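Local structure of uncharacterized protein SP1917 (Streptococcus pneumoniae, 3C9P) at residues S47-C52 with G60-Q65; A15-L20 with A51-D56; Q6-M11 with Q94-L99; V37-W40 with E45-D48; V103-K108 with Q113-K118. The protein is of unknown function but belongs to a family of uncharacterised bacterial proteins and folds as a compact, mostly helical single chain. All coordinates share one frame; numbering follows the deposited sequence.

Contact 1: S47-C52 with G60-Q65; sequences SDVLAC and GDFFRQ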
# COMPACT_ATOMS: atom_id res chain seq x y z
N SER A 47 -12.32 5.82 5.22
CA SER A 47 -12.62 6.13 6.62
C SER A 47 -12.13 5.02 7.55
O SER A 47 -11.76 5.32 8.69
CB SER A 47 -14.12 6.39 6.87
OG SER A 47 -14.90 5.28 6.44
N ASP A 48 -12.16 3.77 7.07
CA ASP A 48 -11.59 2.62 7.78
C ASP A 48 -10.08 2.79 7.97
O ASP A 48 -9.54 2.58 9.07
CB ASP A 48 -11.82 1.33 6.98
CG ASP A 48 -13.28 0.90 6.96
OD1 ASP A 48 -14.03 1.30 7.87
OD2 ASP A 48 -13.65 0.13 6.04
N VAL A 49 -9.40 3.16 6.90
CA VAL A 49 -7.94 3.37 6.97
C VAL A 49 -7.61 4.45 8.02
O VAL A 49 -6.75 4.25 8.90
CB VAL A 49 -7.37 3.75 5.60
CG1 VAL A 49 -5.87 4.06 5.70
CG2 VAL A 49 -7.67 2.63 4.54
N LEU A 50 -8.32 5.58 7.95
CA LEU A 50 -8.12 6.67 8.89
C LEU A 50 -8.45 6.29 10.33
O LEU A 50 -7.77 6.72 11.26
CB LEU A 50 -8.93 7.91 8.45
CG LEU A 50 -8.44 8.53 7.13
CD1 LEU A 50 -9.23 9.77 6.83
CD2 LEU A 50 -6.94 8.84 7.15
N ALA A 51 -9.48 5.47 10.52
CA ALA A 51 -9.85 5.02 11.87
C ALA A 51 -8.70 4.22 12.51
O ALA A 51 -8.44 4.34 13.72
CB ALA A 51 -11.16 4.19 11.85
N CYS A 52 -7.98 3.45 11.68
CA CYS A 52 -6.85 2.63 12.15
C CYS A 52 -5.68 3.45 12.69
O CYS A 52 -4.85 2.93 13.44
CB CYS A 52 -6.34 1.71 11.04
SG CYS A 52 -7.50 0.39 10.58
N GLY A 60 1.07 -5.57 10.04
CA GLY A 60 0.74 -6.90 9.54
C GLY A 60 -0.75 -7.19 9.71
O GLY A 60 -1.41 -7.72 8.80
N ASP A 61 -1.28 -6.85 10.87
CA ASP A 61 -2.69 -7.14 11.16
C ASP A 61 -3.66 -6.30 10.30
O ASP A 61 -4.76 -6.78 9.98
CB ASP A 61 -2.96 -6.99 12.63
CG ASP A 61 -2.58 -8.23 13.44
OD1 ASP A 61 -2.25 -9.31 12.86
OD2 ASP A 61 -2.61 -8.14 14.68
N PHE A 62 -3.25 -5.09 9.94
CA PHE A 62 -3.99 -4.28 8.94
C PHE A 62 -4.17 -5.02 7.61
O PHE A 62 -5.29 -5.15 7.09
CB PHE A 62 -3.28 -2.93 8.73
CG PHE A 62 -3.94 -2.05 7.71
CD1 PHE A 62 -5.01 -1.23 8.06
CD2 PHE A 62 -3.50 -2.04 6.40
CE1 PHE A 62 -5.61 -0.38 7.11
CE2 PHE A 62 -4.11 -1.20 5.44
CZ PHE A 62 -5.16 -0.38 5.81
N PHE A 63 -3.06 -5.51 7.06
CA PHE A 63 -3.10 -6.34 5.85
C PHE A 63 -3.77 -7.70 6.01
O PHE A 63 -4.47 -8.13 5.08
CB PHE A 63 -1.69 -6.48 5.24
CG PHE A 63 -1.28 -5.26 4.50
CD1 PHE A 63 -0.75 -4.19 5.17
CD2 PHE A 63 -1.51 -5.16 3.13
CE1 PHE A 63 -0.37 -3.00 4.47
CE2 PHE A 63 -1.13 -4.00 2.43
CZ PHE A 63 -0.58 -2.92 3.11
N ARG A 64 -3.59 -8.36 7.15
CA ARG A 64 -4.22 -9.68 7.36
C ARG A 64 -5.73 -9.55 7.34
O ARG A 64 -6.42 -10.49 6.95
CB ARG A 64 -3.79 -10.35 8.66
CG ARG A 64 -2.33 -10.78 8.69
CD ARG A 64 -2.01 -11.42 10.05
NE ARG A 64 -0.58 -11.78 10.13
CZ ARG A 64 0.34 -11.13 10.83
NH1 ARG A 64 0.00 -10.09 11.59
NH2 ARG A 64 1.61 -11.54 10.80
N GLN A 65 -6.24 -8.41 7.77
CA GLN A 65 -7.69 -8.21 7.91
C GLN A 65 -8.36 -7.38 6.81
O GLN A 65 -9.56 -6.98 6.93
CB GLN A 65 -7.98 -7.61 9.29
CG GLN A 65 -7.60 -8.60 10.41
CD GLN A 65 -7.72 -7.97 11.79
OE1 GLN A 65 -6.98 -7.05 12.13
NE2 GLN A 65 -8.65 -8.47 12.59
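The ring of Phe-62 turns its rim to helix 46-52, where Cys-52 and Val-49 meet successive atoms along it. Cys-52 SG lies 3.9 Å from Phe-62 CD1 and is almost as close to CE1. It stands in the plane of the ring, 88° off its normal, so the sulfur faces C-H bonds rather than the pi cloud. Farther round the rim, Phe-62 CZ meets one branch of Val-49, whose CG2 is 4.1 Å away. This is a Cys sulfur-aromatic contact at a ring edge, and it joins two short helices, 46-52 and 59-64, that follow each other in this mostly helical fold. The backbones stay well apart, with 8.1 Å between Cys-52 CA and Phe-62 CA, and the aromatic side chain bridges that gap. It can do so because Phe-62 holds CG anti to its backbone N (chi1 179°), which turns the ring toward helix 46-52. The ring also stacks with Phe-13 of helix 13-26 and with Tyr-44, while Thr-38 of helix 31-42 touches its side chain. Elsewhere on helix 59-64, Arg-64 NH1 reaches back to Asp-61 OD1 in a 2.7 Å salt bridge, above the carboxylate plane.

Contact 2: A15-L20 with A51-D56; sequences AVYLAL and ACLDRD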
# COMPACT_ATOMS: atom_id res chain seq x y z
N ALA A 15 2.28 4.52 12.63
CA ALA A 15 3.60 5.02 12.28
C ALA A 15 4.09 4.59 10.92
O ALA A 15 4.65 5.39 10.16
CB ALA A 15 4.61 4.59 13.33
N VAL A 16 3.93 3.31 10.59
CA VAL A 16 4.34 2.83 9.26
C VAL A 16 3.58 3.55 8.13
O VAL A 16 4.18 3.99 7.14
CB VAL A 16 4.22 1.27 9.13
CG1 VAL A 16 4.65 0.81 7.70
CG2 VAL A 16 5.12 0.57 10.20
N TYR A 17 2.25 3.65 8.28
CA TYR A 17 1.42 4.27 7.26
C TYR A 17 1.70 5.76 7.13
O TYR A 17 1.77 6.31 6.00
CB TYR A 17 -0.07 4.00 7.57
CG TYR A 17 -1.01 4.47 6.49
CD1 TYR A 17 -1.09 3.78 5.27
CD2 TYR A 17 -1.82 5.59 6.69
CE1 TYR A 17 -1.95 4.21 4.26
CE2 TYR A 17 -2.69 6.03 5.69
CZ TYR A 17 -2.74 5.33 4.48
OH TYR A 17 -3.59 5.75 3.50
N LEU A 18 1.89 6.43 8.27
CA LEU A 18 2.26 7.86 8.24
C LEU A 18 3.63 8.12 7.59
O LEU A 18 3.83 9.16 6.93
CB LEU A 18 2.17 8.50 9.63
CG LEU A 18 0.74 8.57 10.22
CD1 LEU A 18 0.84 8.95 11.69
CD2 LEU A 18 -0.09 9.54 9.46
N ALA A 19 4.56 7.18 7.73
CA ALA A 19 5.82 7.28 6.99
C ALA A 19 5.64 7.17 5.47
O ALA A 19 6.37 7.84 4.72
CB ALA A 19 6.83 6.22 7.49
N LEU A 20 4.71 6.32 5.00
CA LEU A 20 4.36 6.27 3.56
C LEU A 20 3.88 7.63 3.07
O LEU A 20 4.33 8.16 2.05
CB LEU A 20 3.23 5.25 3.29
CG LEU A 20 3.39 3.73 3.34
CD1 LEU A 20 2.06 3.09 2.97
CD2 LEU A 20 4.50 3.23 2.43
N ALA A 51 -9.48 5.47 10.52
CA ALA A 51 -9.85 5.02 11.87
C ALA A 51 -8.70 4.22 12.51
O ALA A 51 -8.44 4.34 13.72
CB ALA A 51 -11.16 4.19 11.85
N CYS A 52 -7.98 3.45 11.68
CA CYS A 52 -6.85 2.63 12.15
C CYS A 52 -5.68 3.45 12.69
O CYS A 52 -4.85 2.93 13.44
CB CYS A 52 -6.34 1.71 11.04
SG CYS A 52 -7.50 0.39 10.58
N LEU A 53 -5.60 4.72 12.31
CA LEU A 53 -4.59 5.61 12.87
C LEU A 53 -4.78 5.79 14.37
O LEU A 53 -3.82 6.12 15.08
CB LEU A 53 -4.62 6.98 12.18
CG LEU A 53 -4.23 6.99 10.70
CD1 LEU A 53 -4.38 8.40 10.16
CD2 LEU A 53 -2.79 6.43 10.53
N ASP A 54 -6.00 5.62 14.86
CA ASP A 54 -6.27 5.79 16.31
C ASP A 54 -6.35 4.45 17.04
O ASP A 54 -6.86 4.36 18.16
CB ASP A 54 -7.54 6.62 16.52
CG ASP A 54 -7.73 7.04 17.97
OD1 ASP A 54 -6.76 7.53 18.58
OD2 ASP A 54 -8.84 6.89 18.50
N ARG A 55 -5.84 3.40 16.40
CA ARG A 55 -5.80 2.06 16.99
C ARG A 55 -4.35 1.59 17.09
O ARG A 55 -3.46 2.13 16.41
CB ARG A 55 -6.67 1.10 16.16
CG ARG A 55 -8.17 1.40 16.28
CD ARG A 55 -9.08 0.44 15.50
NE ARG A 55 -9.49 -0.75 16.27
CZ ARG A 55 -9.23 -2.02 15.92
NH1 ARG A 55 -8.55 -2.29 14.80
NH2 ARG A 55 -9.65 -3.02 16.69
N ASP A 56 -4.11 0.61 17.95
CA ASP A 56 -2.74 0.12 18.10
C ASP A 56 -2.46 -1.12 17.25
O ASP A 56 -1.45 -1.82 17.43
CB ASP A 56 -2.36 -0.07 19.57
CG ASP A 56 -2.03 1.24 20.25
OD1 ASP A 56 -1.04 1.93 19.83
OD2 ASP A 56 -2.76 1.59 21.20
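Leu-53 sits at the second position of a type I beta turn from Cys-52 to Arg-55, closed by a 3.2 Å bond from Arg-55 N to Cys-52 O, and faces Tyr-17 and Leu-18 on regular helix 13-26. One methyl of Leu-53 makes both contacts. Its CD2 lies 4.0 Å from Tyr-17 CD2 and 4.1 Å from Leu-18 CG, so it rests against two consecutive residues of the helix at once. Leu-53 keeps CG beside its backbone N (chi1 -66°) and is extended beyond that; although its CB is set to one side of helix 13-26, the end of the side chain comes in. The leucine and tyrosine side chains cross at about a right angle. In this mostly helical fold the turn after helix 46-52 is laid against the flank of helix 13-26; Phe-13 and Ala-14, one turn earlier, extend the apolar surface that receives Leu-53. The two receiving residues differ in setting. Tyr-17 is buried: its ring passes inward against Val-34 and Thr-38 of helix 31-42, and its OH shares a hydrogen bond with His-35 ND1. Leu-18 lies at the surface, its CB too set to one side while the tip approaches. Leu-53 supplies 66 Å² of the 117 Å² buried between the two segments.

Contact 3: Q6-M11 with Q94-L99; sequences QKLYNM and QEIRRL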
# COMPACT_ATOMS: atom_id res chain seq x y z
N GLN A 6 9.92 -10.05 8.45
CA GLN A 6 8.64 -10.20 9.15
C GLN A 6 8.56 -9.33 10.42
O GLN A 6 7.49 -9.15 10.97
CB GLN A 6 8.39 -11.67 9.48
CG GLN A 6 8.32 -12.54 8.20
CD GLN A 6 7.74 -13.93 8.42
OE1 GLN A 6 7.79 -14.47 9.51
NE2 GLN A 6 7.19 -14.53 7.36
N LYS A 7 9.70 -8.78 10.85
CA LYS A 7 9.70 -7.74 11.89
C LYS A 7 8.74 -6.59 11.52
O LYS A 7 8.09 -6.01 12.40
CB LYS A 7 11.12 -7.20 12.17
CG LYS A 7 12.01 -8.28 12.85
CD LYS A 7 13.46 -7.88 13.13
CE LYS A 7 14.24 -9.15 13.55
NZ LYS A 7 15.73 -8.99 13.72
N LEU A 8 8.62 -6.29 10.23
CA LEU A 8 7.65 -5.30 9.76
C LEU A 8 6.20 -5.57 10.22
O LEU A 8 5.45 -4.64 10.53
CB LEU A 8 7.69 -5.21 8.23
CG LEU A 8 6.78 -4.20 7.55
CD1 LEU A 8 7.06 -2.74 8.01
CD2 LEU A 8 6.98 -4.32 6.05
N TYR A 9 5.81 -6.83 10.22
CA TYR A 9 4.42 -7.19 10.51
C TYR A 9 3.99 -6.72 11.89
O TYR A 9 2.80 -6.49 12.12
CB TYR A 9 4.22 -8.69 10.42
CG TYR A 9 4.55 -9.34 9.09
CD1 TYR A 9 4.75 -8.57 7.92
CD2 TYR A 9 4.64 -10.73 9.00
CE1 TYR A 9 5.05 -9.17 6.72
CE2 TYR A 9 4.93 -11.35 7.79
CZ TYR A 9 5.14 -10.55 6.66
OH TYR A 9 5.42 -11.15 5.47
N ASN A 10 4.93 -6.60 12.82
CA ASN A 10 4.61 -6.28 14.19
C ASN A 10 4.84 -4.82 14.53
O ASN A 10 4.59 -4.42 15.67
CB ASN A 10 5.37 -7.19 15.15
CG ASN A 10 5.09 -8.66 14.86
OD1 ASN A 10 3.94 -9.04 14.63
ND2 ASN A 10 6.16 -9.47 14.81
N MSE A 11 5.33 -4.04 13.57
CA MSE A 11 5.42 -2.58 13.74
C MSE A 11 4.03 -1.98 13.69
O MSE A 11 3.16 -2.48 12.99
CB MSE A 11 6.34 -1.96 12.71
CG MSE A 11 7.76 -2.54 12.85
SE MSE A 11 8.94 -1.66 11.56
CE MSE A 11 10.40 -3.00 11.52
N GLN A 94 3.89 -9.90 0.18
CA GLN A 94 3.60 -9.59 -1.22
C GLN A 94 2.56 -8.46 -1.34
O GLN A 94 2.75 -7.56 -2.15
CB GLN A 94 3.25 -10.85 -2.01
CG GLN A 94 3.10 -10.64 -3.48
CD GLN A 94 2.79 -11.94 -4.23
OE1 GLN A 94 1.79 -12.61 -3.96
NE2 GLN A 94 3.65 -12.29 -5.17
N GLU A 95 1.49 -8.49 -0.53
CA GLU A 95 0.46 -7.43 -0.52
C GLU A 95 1.06 -6.11 -0.03
O GLU A 95 0.74 -5.04 -0.55
CB GLU A 95 -0.75 -7.81 0.35
CG GLU A 95 -1.45 -9.15 -0.01
CD GLU A 95 -1.96 -9.23 -1.46
OE1 GLU A 95 -1.74 -8.28 -2.25
OE2 GLU A 95 -2.60 -10.25 -1.81
N ILE A 96 1.92 -6.19 0.98
CA ILE A 96 2.58 -5.02 1.55
C ILE A 96 3.43 -4.35 0.46
O ILE A 96 3.41 -3.12 0.31
CB ILE A 96 3.44 -5.40 2.78
CG1 ILE A 96 2.51 -5.66 3.98
CG2 ILE A 96 4.54 -4.34 3.08
CD1 ILE A 96 3.21 -6.24 5.28
N ARG A 97 4.18 -5.16 -0.28
CA ARG A 97 5.05 -4.63 -1.33
C ARG A 97 4.25 -4.11 -2.50
O ARG A 97 4.69 -3.17 -3.16
CB ARG A 97 6.08 -5.67 -1.78
CG ARG A 97 7.14 -5.99 -0.70
CD ARG A 97 7.97 -4.74 -0.38
NE ARG A 97 9.07 -5.04 0.54
CZ ARG A 97 9.25 -4.48 1.73
NH1 ARG A 97 8.39 -3.58 2.19
NH2 ARG A 97 10.29 -4.82 2.47
N ARG A 98 3.08 -4.68 -2.76
CA ARG A 98 2.20 -4.09 -3.81
C ARG A 98 1.75 -2.69 -3.40
O ARG A 98 1.76 -1.77 -4.24
CB ARG A 98 0.99 -4.98 -4.10
CG ARG A 98 1.32 -6.25 -4.85
CD ARG A 98 0.12 -7.17 -4.94
NE ARG A 98 0.45 -8.33 -5.76
CZ ARG A 98 0.01 -9.57 -5.57
NH1 ARG A 98 -0.78 -9.87 -4.55
NH2 ARG A 98 0.37 -10.52 -6.42
N LEU A 99 1.41 -2.49 -2.13
CA LEU A 99 1.14 -1.10 -1.68
C LEU A 99 2.36 -0.17 -1.84
O LEU A 99 2.23 0.99 -2.29
CB LEU A 99 0.58 -1.03 -0.25
CG LEU A 99 0.22 0.41 0.20
CD1 LEU A 99 -0.84 1.04 -0.69
CD2 LEU A 99 -0.20 0.44 1.68
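Tyr-9 and Leu-8 pack on Ile-96, a contact that joins the N-terminal segment ahead of helix 13-26 to the long helix 91-107 in this mostly helical fold. The tight part centres on the two ends of the isoleucine. Ile-96 CD1 lies 3.7 Å from Tyr-9 CE1 and nearly as close to Tyr-9 CD1, approaching the phenol ring obliquely. Its other branch, CG2, meets Leu-8 CD2 at 3.8 Å, the two side chains reaching toward each other tip to tip. Leu-8 CG is anti to the backbone N (chi1 -178°), a setting that directs the isobutyl group at the helix. Tyr-9 is braced on its own side by Gln-6, whose CA sits over the ring centre 4.0 Å above the plane, and its OH is hydrogen-bonded to Asp-90 OD2. Packing is looser toward Arg-97, where Leu-8 CD2 comes no nearer than 4.2 Å to NH1. The outer side of the segment is open to solvent, with Gln-6, Lys-7 and Asn-10 all exposed. A bound 1,2-ethanediol, probably from the crystallisation liquor, lies about 3 Å from the Arg-97 side chain. That guanidinium has firmer partners, one of them in Ala-3, a residue ahead of Met-4 that is probably left from an expression tag: NH1 forms a salt bridge with Asp-100 OD2, and Arg-97 NH2 donates to Ala-3 O.

Contact 4: V37-W40 with E45-D48; sequences VTSW and EVSD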
# COMPACT_ATOMS: atom_id res chain seq x y z
N VAL A 37 -5.27 4.90 -2.95
CA VAL A 37 -4.66 3.65 -3.49
C VAL A 37 -4.67 2.51 -2.45
O VAL A 37 -4.80 1.35 -2.81
CB VAL A 37 -3.22 3.83 -4.12
CG1 VAL A 37 -3.21 4.94 -5.24
CG2 VAL A 37 -2.16 4.12 -3.04
N THR A 38 -4.57 2.85 -1.16
CA THR A 38 -4.63 1.84 -0.11
C THR A 38 -6.04 1.23 -0.08
O THR A 38 -6.19 0.01 -0.02
CB THR A 38 -4.27 2.44 1.26
OG1 THR A 38 -2.96 3.02 1.20
CG2 THR A 38 -4.31 1.36 2.36
N SER A 39 -7.05 2.09 -0.09
CA SER A 39 -8.45 1.66 -0.15
C SER A 39 -8.74 0.76 -1.38
O SER A 39 -9.36 -0.29 -1.27
CB SER A 39 -9.35 2.89 -0.21
OG SER A 39 -10.72 2.51 -0.32
N TRP A 40 -8.26 1.19 -2.54
CA TRP A 40 -8.42 0.41 -3.77
C TRP A 40 -7.82 -1.00 -3.64
O TRP A 40 -8.49 -1.99 -3.93
CB TRP A 40 -7.77 1.16 -4.94
CG TRP A 40 -7.84 0.40 -6.23
CD1 TRP A 40 -8.91 0.28 -7.07
CD2 TRP A 40 -6.79 -0.35 -6.80
NE1 TRP A 40 -8.58 -0.50 -8.14
CE2 TRP A 40 -7.28 -0.89 -8.01
CE3 TRP A 40 -5.46 -0.58 -6.44
CZ2 TRP A 40 -6.50 -1.68 -8.83
CZ3 TRP A 40 -4.68 -1.39 -7.26
CH2 TRP A 40 -5.20 -1.90 -8.45
N GLU A 45 -12.53 0.99 3.32
CA GLU A 45 -13.02 2.35 3.02
C GLU A 45 -11.94 3.32 3.50
O GLU A 45 -11.22 3.00 4.43
CB GLU A 45 -14.34 2.66 3.74
CG GLU A 45 -15.55 1.82 3.29
CD GLU A 45 -15.78 1.84 1.77
OE1 GLU A 45 -15.72 2.92 1.15
OE2 GLU A 45 -16.02 0.75 1.18
N VAL A 46 -11.79 4.46 2.85
CA VAL A 46 -10.82 5.45 3.32
C VAL A 46 -11.06 5.75 4.81
O VAL A 46 -10.09 5.87 5.57
CB VAL A 46 -10.91 6.75 2.48
CG1 VAL A 46 -10.15 7.93 3.17
CG2 VAL A 46 -10.38 6.46 1.09
N SER A 47 -12.32 5.82 5.22
CA SER A 47 -12.62 6.13 6.62
C SER A 47 -12.13 5.02 7.55
O SER A 47 -11.76 5.32 8.69
CB SER A 47 -14.12 6.39 6.87
OG SER A 47 -14.90 5.28 6.44
N ASP A 48 -12.16 3.77 7.07
CA ASP A 48 -11.59 2.62 7.78
C ASP A 48 -10.08 2.79 7.97
O ASP A 48 -9.54 2.58 9.07
CB ASP A 48 -11.82 1.33 6.98
CG ASP A 48 -13.28 0.90 6.96
OD1 ASP A 48 -14.03 1.30 7.87
OD2 ASP A 48 -13.65 0.13 6.04
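Ser-39 OG is the polar atom on which the contact turns: it is hydrogen-bonded to the carbonyl O of Tyr-44 and lies against the backbone of Glu-45 and Val-46. Glu-45 CA is 4.1 Å from this oxygen. The amide N of Val-46 comes to 3.9 Å from Ser-39 OG, a distance that speaks for packing. Ser-39 holds OG anti to its backbone N (chi1 178°), which sends the hydroxyl out from helix 31-42 to the incoming chain. Its methylene does separate work, with Ser-39 CB meeting Val-46 CG2 at 3.9 Å. Val-46 also touches Glu-32 and His-35 of helix 31-42, so its side chain lies along the same helix face. The two backbones come close here, Ser-39 CA and Glu-45 CA being 5.6 Å apart. Glu-45 is the N-cap of helix 46-52, and its CB points away from helix 31-42. Its amide N donates to Asp-48 OD2 at 3.1 Å with an N-H...O angle of 153°, the hydrogen arriving from above the carboxylate plane. Asp-48, three residues past the cap, thereby supplies the half of a capping box in which a side chain accepts from the N-cap amide. A negative carboxylate at this first turn would also be expected to suit the positive end of the helix dipole. The chemistry implies a corner between consecutive helices held by short side chains gripping backbone groups: a serine hydroxyl holds the connecting carbonyl, an aspartate caps the start of the new helix, and apolar packing is slight.

Contact 5: V103-K108 with Q113-K118; sequences VDWLAK and QQVLEK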
# COMPACT_ATOMS: atom_id res chain seq x y z
N VAL A 103 2.48 3.41 -3.92
CA VAL A 103 2.94 4.61 -3.25
C VAL A 103 4.17 5.15 -3.97
O VAL A 103 4.35 6.36 -4.07
CB VAL A 103 3.25 4.36 -1.75
CG1 VAL A 103 3.89 5.56 -1.13
CG2 VAL A 103 1.93 4.08 -1.01
N ASP A 104 5.00 4.25 -4.49
CA ASP A 104 6.14 4.71 -5.31
C ASP A 104 5.67 5.50 -6.53
O ASP A 104 6.24 6.57 -6.82
CB ASP A 104 7.04 3.57 -5.71
CG ASP A 104 8.44 4.05 -6.13
OD1 ASP A 104 9.03 4.91 -5.43
OD2 ASP A 104 8.92 3.55 -7.16
N TRP A 105 4.63 5.04 -7.21
CA TRP A 105 4.04 5.83 -8.30
C TRP A 105 3.62 7.23 -7.83
O TRP A 105 3.86 8.19 -8.52
CB TRP A 105 2.85 5.14 -8.98
CG TRP A 105 3.21 3.96 -9.83
CD1 TRP A 105 2.86 2.65 -9.61
CD2 TRP A 105 3.98 3.98 -11.04
NE1 TRP A 105 3.37 1.85 -10.61
CE2 TRP A 105 4.07 2.63 -11.50
CE3 TRP A 105 4.62 4.99 -11.78
CZ2 TRP A 105 4.76 2.27 -12.66
CZ3 TRP A 105 5.33 4.63 -12.95
CH2 TRP A 105 5.39 3.27 -13.38
N LEU A 106 2.97 7.32 -6.67
CA LEU A 106 2.59 8.63 -6.11
C LEU A 106 3.79 9.54 -5.83
O LEU A 106 3.74 10.75 -6.12
CB LEU A 106 1.70 8.46 -4.86
CG LEU A 106 0.44 7.61 -5.02
CD1 LEU A 106 -0.29 7.47 -3.68
CD2 LEU A 106 -0.48 8.19 -6.07
N ALA A 107 4.87 8.97 -5.25
CA ALA A 107 6.09 9.73 -4.95
C ALA A 107 6.75 10.19 -6.23
O ALA A 107 7.45 11.22 -6.26
CB ALA A 107 7.06 8.89 -4.14
N LYS A 108 6.49 9.44 -7.29
CA LYS A 108 6.97 9.77 -8.60
C LYS A 108 6.02 10.67 -9.41
O LYS A 108 6.25 10.91 -10.59
CB LYS A 108 7.33 8.50 -9.35
CG LYS A 108 8.79 8.27 -9.28
CD LYS A 108 9.18 6.86 -9.02
CE LYS A 108 9.97 6.88 -7.75
NZ LYS A 108 11.16 6.03 -7.87
N GLN A 113 -5.79 8.64 -9.43
CA GLN A 113 -6.55 8.29 -10.65
C GLN A 113 -5.63 7.63 -11.70
O GLN A 113 -5.96 6.58 -12.28
CB GLN A 113 -7.25 9.53 -11.23
CG GLN A 113 -8.14 9.26 -12.45
CD GLN A 113 -8.64 10.54 -13.12
OE1 GLN A 113 -8.59 11.63 -12.55
NE2 GLN A 113 -9.11 10.41 -14.36
N GLN A 114 -4.47 8.23 -11.93
CA GLN A 114 -3.49 7.64 -12.89
C GLN A 114 -2.96 6.26 -12.46
O GLN A 114 -2.75 5.36 -13.29
CB GLN A 114 -2.32 8.59 -13.10
CG GLN A 114 -2.70 9.80 -13.97
CD GLN A 114 -1.63 10.85 -14.00
OE1 GLN A 114 -0.97 11.12 -13.00
NE2 GLN A 114 -1.43 11.47 -15.18
N VAL A 115 -2.73 6.10 -11.16
CA VAL A 115 -2.31 4.82 -10.63
C VAL A 115 -3.36 3.73 -10.81
O VAL A 115 -3.04 2.63 -11.28
CB VAL A 115 -1.86 4.96 -9.15
CG1 VAL A 115 -1.56 3.60 -8.55
CG2 VAL A 115 -0.62 5.83 -9.10
N LEU A 116 -4.61 4.01 -10.44
CA LEU A 116 -5.70 3.08 -10.67
C LEU A 116 -5.87 2.78 -12.16
O LEU A 116 -6.06 1.63 -12.55
CB LEU A 116 -7.02 3.62 -10.08
CG LEU A 116 -7.42 3.21 -8.65
CD1 LEU A 116 -6.34 3.50 -7.63
CD2 LEU A 116 -8.79 3.86 -8.22
N GLU A 117 -5.77 3.82 -12.99
CA GLU A 117 -5.93 3.64 -14.43
C GLU A 117 -4.86 2.71 -14.99
O GLU A 117 -5.13 1.95 -15.92
CB GLU A 117 -5.94 4.98 -15.16
CG GLU A 117 -7.30 5.67 -15.03
CD GLU A 117 -7.38 6.97 -15.77
OE1 GLU A 117 -6.54 7.20 -16.67
OE2 GLU A 117 -8.30 7.77 -15.47
N LYS A 118 -3.67 2.73 -14.39
CA LYS A 118 -2.57 1.85 -14.77
C LYS A 118 -2.91 0.37 -14.57
O LYS A 118 -2.51 -0.47 -15.37
CB LYS A 118 -1.33 2.21 -13.94
CG LYS A 118 -0.03 1.57 -14.38
CD LYS A 118 1.15 2.19 -13.59
CE LYS A 118 1.69 3.48 -14.23
NZ LYS A 118 2.28 3.21 -15.60
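Trp-105, Val-115 and Lys-118 bury 74, 62 and 52 Å² in this contact and account for nearly all of it. Lys-118 lies across one face of the indole. Its CE is 3.6 Å from the centroid of the six-membered ring of Trp-105 and only 10° off the normal, a CH-pi contact almost straight overhead. The charged end follows: Lys-118 NZ stands 4.2 Å from the same centroid, still over the face, as a cation-pi partner. Nearer the root of the lysine side chain, Lys-118 CD meets Trp-105 CE2 at 3.6 Å, so the aliphatic part and the ammonium share one aromatic surface. Lys-118 starts out extended from its helix and bends at its last two torsions, laying the end of the chain over the ring. The indole is further tied by its NE1, which is hydrogen-bonded to the OH of Tyr-119. Val-115 packs nearer the backbone. One methyl, Val-115 CG2, touches Trp-105 CB at 3.5 Å and Leu-106 CD2 at 3.8 Å, wedging between consecutive residues of the partner helix. Leu-106 crosses the valine at about a right angle and continues inward to Ser-33, Val-34 and Val-37 of helix 31-42. Packing thus grades from a buried aliphatic end to a cation-aromatic end nearer solvent. The helix segments 103-107 and 113-118 run 10.0 Å apart at closest approach, at 135° between their directions, and a short connection joins them: a splayed helical hairpin that folds the C-terminal helix 112-119 back against helix 91-107.

In the fold
Contacts 1 and 3 are buried, contacts 2 and 5 partly so, and contact 4 lies at the surface. Contacts 1, 2 and 4 gather round helix 46-52 and its ends, contact 2 through the turn that follows it. Contacts 3 and 5 share helix 91-107, on opposite sides of the chain's centre and about 19 Å apart between centres. Neighbouring contacts meet through the core: Leu-20 and Thr-38 both pack on Leu-99, and Val-37 reaches Leu-106 and Val-115. Chemistry follows position: aliphatic and aromatic packing inside, side-chain oxygens bonded to backbone groups at the corner of contact 4, and a lysine over an indole toward the C-terminus in contact 5.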